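PDB 4FZ4: uncharacterized protein conserved in bacteria from Streptococcus suis, which mediates attachment of the bacterium to host cells as a surface antigen, probably by binding glycosaminoglycans through an all-helical domain. Local coordinates for residues E15-L20 against F76-I80; G71-D75 against E122-L126. One frame throughout, in Å; residues are numbered along the deposited sequence.

Interaction 1. Residues E15-L20 against F76-I80. With NO3 (nitrate ion), chain D.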
# COMPACT_ATOMS: atom_id res chain seq x y z
N GLU A 15 -13.02 2.77 -6.48
CA GLU A 15 -12.38 3.21 -5.26
C GLU A 15 -10.88 3.02 -5.46
O GLU A 15 -10.07 3.85 -5.05
CB GLU A 15 -12.85 2.38 -4.06
CG GLU A 15 -12.59 3.06 -2.72
CD GLU A 15 -12.68 2.10 -1.54
OE1 GLU A 15 -13.62 1.27 -1.51
OE2 GLU A 15 -11.82 2.19 -0.64
N LEU A 16 -10.51 1.92 -6.12
CA LEU A 16 -9.10 1.65 -6.38
C LEU A 16 -8.52 2.66 -7.36
O LEU A 16 -7.33 2.97 -7.31
CB LEU A 16 -8.92 0.25 -6.95
CG LEU A 16 -9.23 -0.87 -5.96
CD1 LEU A 16 -9.41 -2.16 -6.74
CD2 LEU A 16 -8.09 -1.00 -4.94
N GLU A 17 -9.37 3.15 -8.26
CA GLU A 17 -8.94 4.14 -9.24
C GLU A 17 -8.61 5.44 -8.52
O GLU A 17 -7.65 6.12 -8.85
CB GLU A 17 -10.06 4.41 -10.26
CG GLU A 17 -10.41 3.21 -11.13
CD GLU A 17 -11.47 3.55 -12.17
OE1 GLU A 17 -12.52 4.11 -11.80
OE2 GLU A 17 -11.25 3.23 -13.36
N LYS A 18 -9.43 5.77 -7.53
CA LYS A 18 -9.24 6.98 -6.74
C LYS A 18 -7.97 6.83 -5.91
O LYS A 18 -7.16 7.75 -5.82
CB LYS A 18 -10.45 7.21 -5.83
CG LYS A 18 -10.32 8.42 -4.92
CD LYS A 18 -11.68 8.87 -4.39
CE LYS A 18 -12.57 9.36 -5.53
NZ LYS A 18 -13.90 9.88 -5.09
N GLU A 19 -7.79 5.65 -5.33
CA GLU A 19 -6.62 5.35 -4.51
C GLU A 19 -5.34 5.48 -5.31
O GLU A 19 -4.36 6.08 -4.85
CB GLU A 19 -6.73 3.94 -3.93
CG GLU A 19 -7.84 3.75 -2.92
CD GLU A 19 -7.62 4.57 -1.66
OE1 GLU A 19 -8.39 4.38 -0.69
OE2 GLU A 19 -6.68 5.39 -1.63
N LEU A 20 -5.33 4.89 -6.50
CA LEU A 20 -4.14 4.96 -7.35
C LEU A 20 -3.91 6.40 -7.77
O LEU A 20 -2.77 6.81 -7.98
CB LEU A 20 -4.30 4.08 -8.59
CG LEU A 20 -4.29 2.58 -8.24
CD1 LEU A 20 -4.66 1.74 -9.46
CD2 LEU A 20 -2.92 2.22 -7.69
N PHE A 76 -5.30 -5.64 -3.13
CA PHE A 76 -4.65 -4.56 -3.87
C PHE A 76 -4.71 -3.25 -3.08
O PHE A 76 -3.71 -2.53 -2.97
CB PHE A 76 -5.32 -4.39 -5.24
CG PHE A 76 -4.58 -3.47 -6.17
CD1 PHE A 76 -3.19 -3.39 -6.12
CD2 PHE A 76 -5.27 -2.68 -7.08
CE1 PHE A 76 -2.50 -2.53 -6.97
CE2 PHE A 76 -4.59 -1.82 -7.93
CZ PHE A 76 -3.20 -1.74 -7.87
N LYS A 77 -5.87 -2.97 -2.53
CA LYS A 77 -6.07 -1.76 -1.74
C LYS A 77 -5.01 -1.67 -0.63
O LYS A 77 -4.39 -0.62 -0.44
CB LYS A 77 -7.48 -1.78 -1.16
CG LYS A 77 -7.73 -0.77 -0.07
CD LYS A 77 -9.09 -1.01 0.57
CE LYS A 77 -9.28 -0.11 1.77
NZ LYS A 77 -10.55 -0.39 2.49
N TYR A 78 -4.78 -2.77 0.07
CA TYR A 78 -3.79 -2.79 1.14
C TYR A 78 -2.36 -2.72 0.59
O TYR A 78 -1.47 -2.20 1.26
CB TYR A 78 -3.99 -4.03 2.01
CG TYR A 78 -5.28 -3.94 2.80
CD1 TYR A 78 -5.39 -3.05 3.86
CD2 TYR A 78 -6.42 -4.65 2.40
CE1 TYR A 78 -6.61 -2.86 4.52
CE2 TYR A 78 -7.65 -4.47 3.05
CZ TYR A 78 -7.73 -3.57 4.11
OH TYR A 78 -8.93 -3.39 4.77
N GLN A 79 -2.16 -3.21 -0.63
CA GLN A 79 -0.84 -3.15 -1.25
C GLN A 79 -0.59 -1.70 -1.65
O GLN A 79 0.55 -1.23 -1.62
CB GLN A 79 -0.79 -4.05 -2.49
CG GLN A 79 -0.98 -5.51 -2.14
CD GLN A 79 -1.36 -6.38 -3.32
OE1 GLN A 79 -1.52 -7.59 -3.18
NE2 GLN A 79 -1.52 -5.76 -4.50
N ILE A 80 -1.65 -1.00 -2.02
CA ILE A 80 -1.52 0.41 -2.39
C ILE A 80 -1.10 1.21 -1.16
O ILE A 80 -0.24 2.09 -1.24
CB ILE A 80 -2.86 0.97 -2.91
CG1 ILE A 80 -3.15 0.39 -4.30
CG2 ILE A 80 -2.80 2.51 -2.94
CD1 ILE A 80 -4.56 0.67 -4.79
N NO3 D . -3.20 -7.41 -6.70
O1 NO3 D . -2.05 -6.61 -6.96
O2 NO3 D . -4.42 -7.14 -7.37
O3 NO3 D . -3.11 -8.49 -5.78
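Leu16, Leu20, Phe76 and Ile80 form the apolar seam between two nearly parallel helices, whose local axes lie 10.5 Å apart at 12°. Leu16 points at the other helix, and its CD2 methyl settles over the backbone, 3.8 Å from Lys77 N. The same methyl also meets CD2 of Phe76 and, at 3.9 Å, CD1 of Ile80; a single branch thus touches three residues.

One turn on, Leu20 sets off along the flank of its helix, but its end turns inward. Its two methyls divide the work: Leu20 CD1 reaches Phe76 CE2 at 3.9 Å, and Leu20 CD2 lies across the end of Ile80, 3.7 Å from its CD1. In both cases the side chains meet at about a right angle. With CG anti to the backbone N (chi1 -170°), Phe76 directs its ring toward helix 3-23. There Ile80 CD1 sits 4.0 Å above the plane of the Phe76 ring, over its centre, while both leucines approach the ring obliquely. CB of Glu19 touches the same isoleucine methyl.

Along the margin the chemistry turns polar. Lys77 is fully extended, and its NZ comes within 4.3 Å of Glu15 OE2, too long for a salt bridge although the opposite charges probably attract. Near the Phe76 ring, a nitrate, probably from the crystallisation liquor, accepts a 2.7 Å hydrogen bond at its O1 from Gln79 NE2 (157°).

Helix 36-55 lies against both partners, Met53 meeting Leu16 and Trp42 meeting Ile80. This order of contacts implies that it runs the other way, as expected of an up-down-up three-helix bundle whose first and third helices are parallel.

Interaction 2. Residues G71-D75 against E122-L126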
# COMPACT_ATOMS: atom_id res chain seq x y z
N GLY A 71 -11.55 -10.76 -4.03
CA GLY A 71 -10.59 -10.79 -2.95
C GLY A 71 -9.29 -10.11 -3.36
O GLY A 71 -8.67 -9.41 -2.56
N ASP A 72 -8.88 -10.32 -4.61
CA ASP A 72 -7.65 -9.73 -5.14
C ASP A 72 -7.74 -8.21 -5.15
O ASP A 72 -6.74 -7.51 -4.90
CB ASP A 72 -7.39 -10.24 -6.57
CG ASP A 72 -6.71 -11.60 -6.60
OD1 ASP A 72 -7.07 -12.46 -5.77
OD2 ASP A 72 -5.82 -11.81 -7.46
N LEU A 73 -8.92 -7.70 -5.45
CA LEU A 73 -9.11 -6.26 -5.46
C LEU A 73 -8.91 -5.74 -4.05
O LEU A 73 -8.23 -4.72 -3.84
CB LEU A 73 -10.51 -5.90 -5.97
CG LEU A 73 -10.78 -6.26 -7.44
CD1 LEU A 73 -12.03 -5.51 -7.91
CD2 LEU A 73 -9.59 -5.89 -8.30
N ASN A 74 -9.47 -6.44 -3.07
CA ASN A 74 -9.32 -6.06 -1.67
C ASN A 74 -7.85 -6.05 -1.24
O ASN A 74 -7.41 -5.13 -0.57
CB ASN A 74 -10.09 -7.01 -0.76
CG ASN A 74 -11.59 -6.87 -0.93
OD1 ASN A 74 -12.13 -5.77 -0.94
ND2 ASN A 74 -12.27 -8.01 -1.05
N ASP A 75 -7.09 -7.07 -1.63
CA ASP A 75 -5.68 -7.11 -1.24
C ASP A 75 -4.94 -5.96 -1.89
O ASP A 75 -4.07 -5.34 -1.28
CB ASP A 75 -5.04 -8.45 -1.63
CG ASP A 75 -5.68 -9.66 -0.94
OD1 ASP A 75 -6.40 -9.48 0.07
OD2 ASP A 75 -5.45 -10.80 -1.41
N GLU A 122 -2.26 -12.38 2.24
CA GLU A 122 -3.52 -12.17 1.56
C GLU A 122 -4.66 -12.13 2.58
O GLU A 122 -4.46 -12.45 3.76
CB GLU A 122 -3.70 -13.32 0.56
CG GLU A 122 -5.03 -13.41 -0.14
CD GLU A 122 -4.93 -14.13 -1.48
OE1 GLU A 122 -4.08 -15.04 -1.61
OE2 GLU A 122 -5.69 -13.78 -2.41
N GLY A 123 -5.84 -11.72 2.14
CA GLY A 123 -6.99 -11.68 3.02
C GLY A 123 -6.85 -10.98 4.36
O GLY A 123 -6.29 -9.89 4.44
N ALA A 124 -7.36 -11.61 5.42
CA ALA A 124 -7.31 -11.05 6.77
C ALA A 124 -5.88 -10.85 7.27
O ALA A 124 -5.60 -9.90 7.99
CB ALA A 124 -8.10 -11.94 7.75
N THR A 125 -4.98 -11.76 6.92
CA THR A 125 -3.60 -11.65 7.35
C THR A 125 -3.05 -10.36 6.80
O THR A 125 -2.38 -9.60 7.49
CB THR A 125 -2.75 -12.79 6.79
OG1 THR A 125 -3.32 -14.05 7.17
CG2 THR A 125 -1.33 -12.69 7.33
N LEU A 126 -3.35 -10.11 5.53
CA LEU A 126 -2.86 -8.90 4.87
C LEU A 126 -3.42 -7.63 5.47
O LEU A 126 -2.66 -6.72 5.82
CB LEU A 126 -3.17 -8.96 3.37
CG LEU A 126 -2.92 -7.70 2.55
CD1 LEU A 126 -1.51 -7.19 2.78
CD2 LEU A 126 -3.16 -8.03 1.09
O HOH W 1 -7.03 -8.18 2.09
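Asp75 faces the start of helix 123-152 and brings its two carboxylate oxygens to different partners there. The hydrogen bonding falls to OD1. Gly123 N donates to Asp75 OD1 over 3.1 Å, somewhat bent at 136° and from above the carboxylate, 37° out of its plane. A water donates a hydrogen bond to Gly123 O at 3.0 Å and appears to donate one to Asp75 OD1, though that 2.5 Å distance is doubtfully short. The backbone N-H of Gly123 is bonded directly to the aspartate, and its C=O is probably linked to it through the water. The positive phi of Gly123 suits glycine at this turn.

Acidic groups crowd the other oxygen. Asp75 OD2 lies 3.2 Å from Glu122 OE2, two acceptors with no bond between them and their carboxylate planes steeply turned against each other. Asp72 OD1 adds a third negative group, 3.9 Å from Glu122 OE2. Such a cluster may raise the proton affinity of one of the acids, whereas the N-H of Gly123, at the helix start, would probably favour the charge on Asp75. Asp72 OD2 takes a weak hydrogen bond from Asn52 ND2.

Apolar packing closes the contact from the next turn. Leu126, with CG anti to its own N (chi1 171°), sends CD2 against the root of Asp75, 3.6 Å from Asp75 CA; its 3.3 Å approach to Asp75 CB is doubtfully short. Ile118, in the preceding loop, also packs on Leu126.

The contact brings a carboxylate from the first third of helix 66-95 to backbone N-H and C=O groups in the opening turn of helix 123-152, a side-chain-to-backbone link between two helices of an all-helical fold.

Overall arrangement
Both contacts use consecutive turns of helix 66-95, their centres 12 Å apart, but they join it to different helices: interaction 1 to helix 3-23, interaction 2 to the beginning of helix 123-152. Interaction 1 lies nearer the centre of the chain and rests on branched and aromatic side chains without a hydrogen bond across it. Interaction 2, farther out, is smaller in buried surface and mixes a direct bond and a probable water bridge with closely spaced acids. The two meet where Tyr78 CB packs on Leu126 CG, and where Leu16 reaches Leu73 O. Helix 66-95 therefore belongs to the apolar bundle and also carries the more polar junction with helix 123-152.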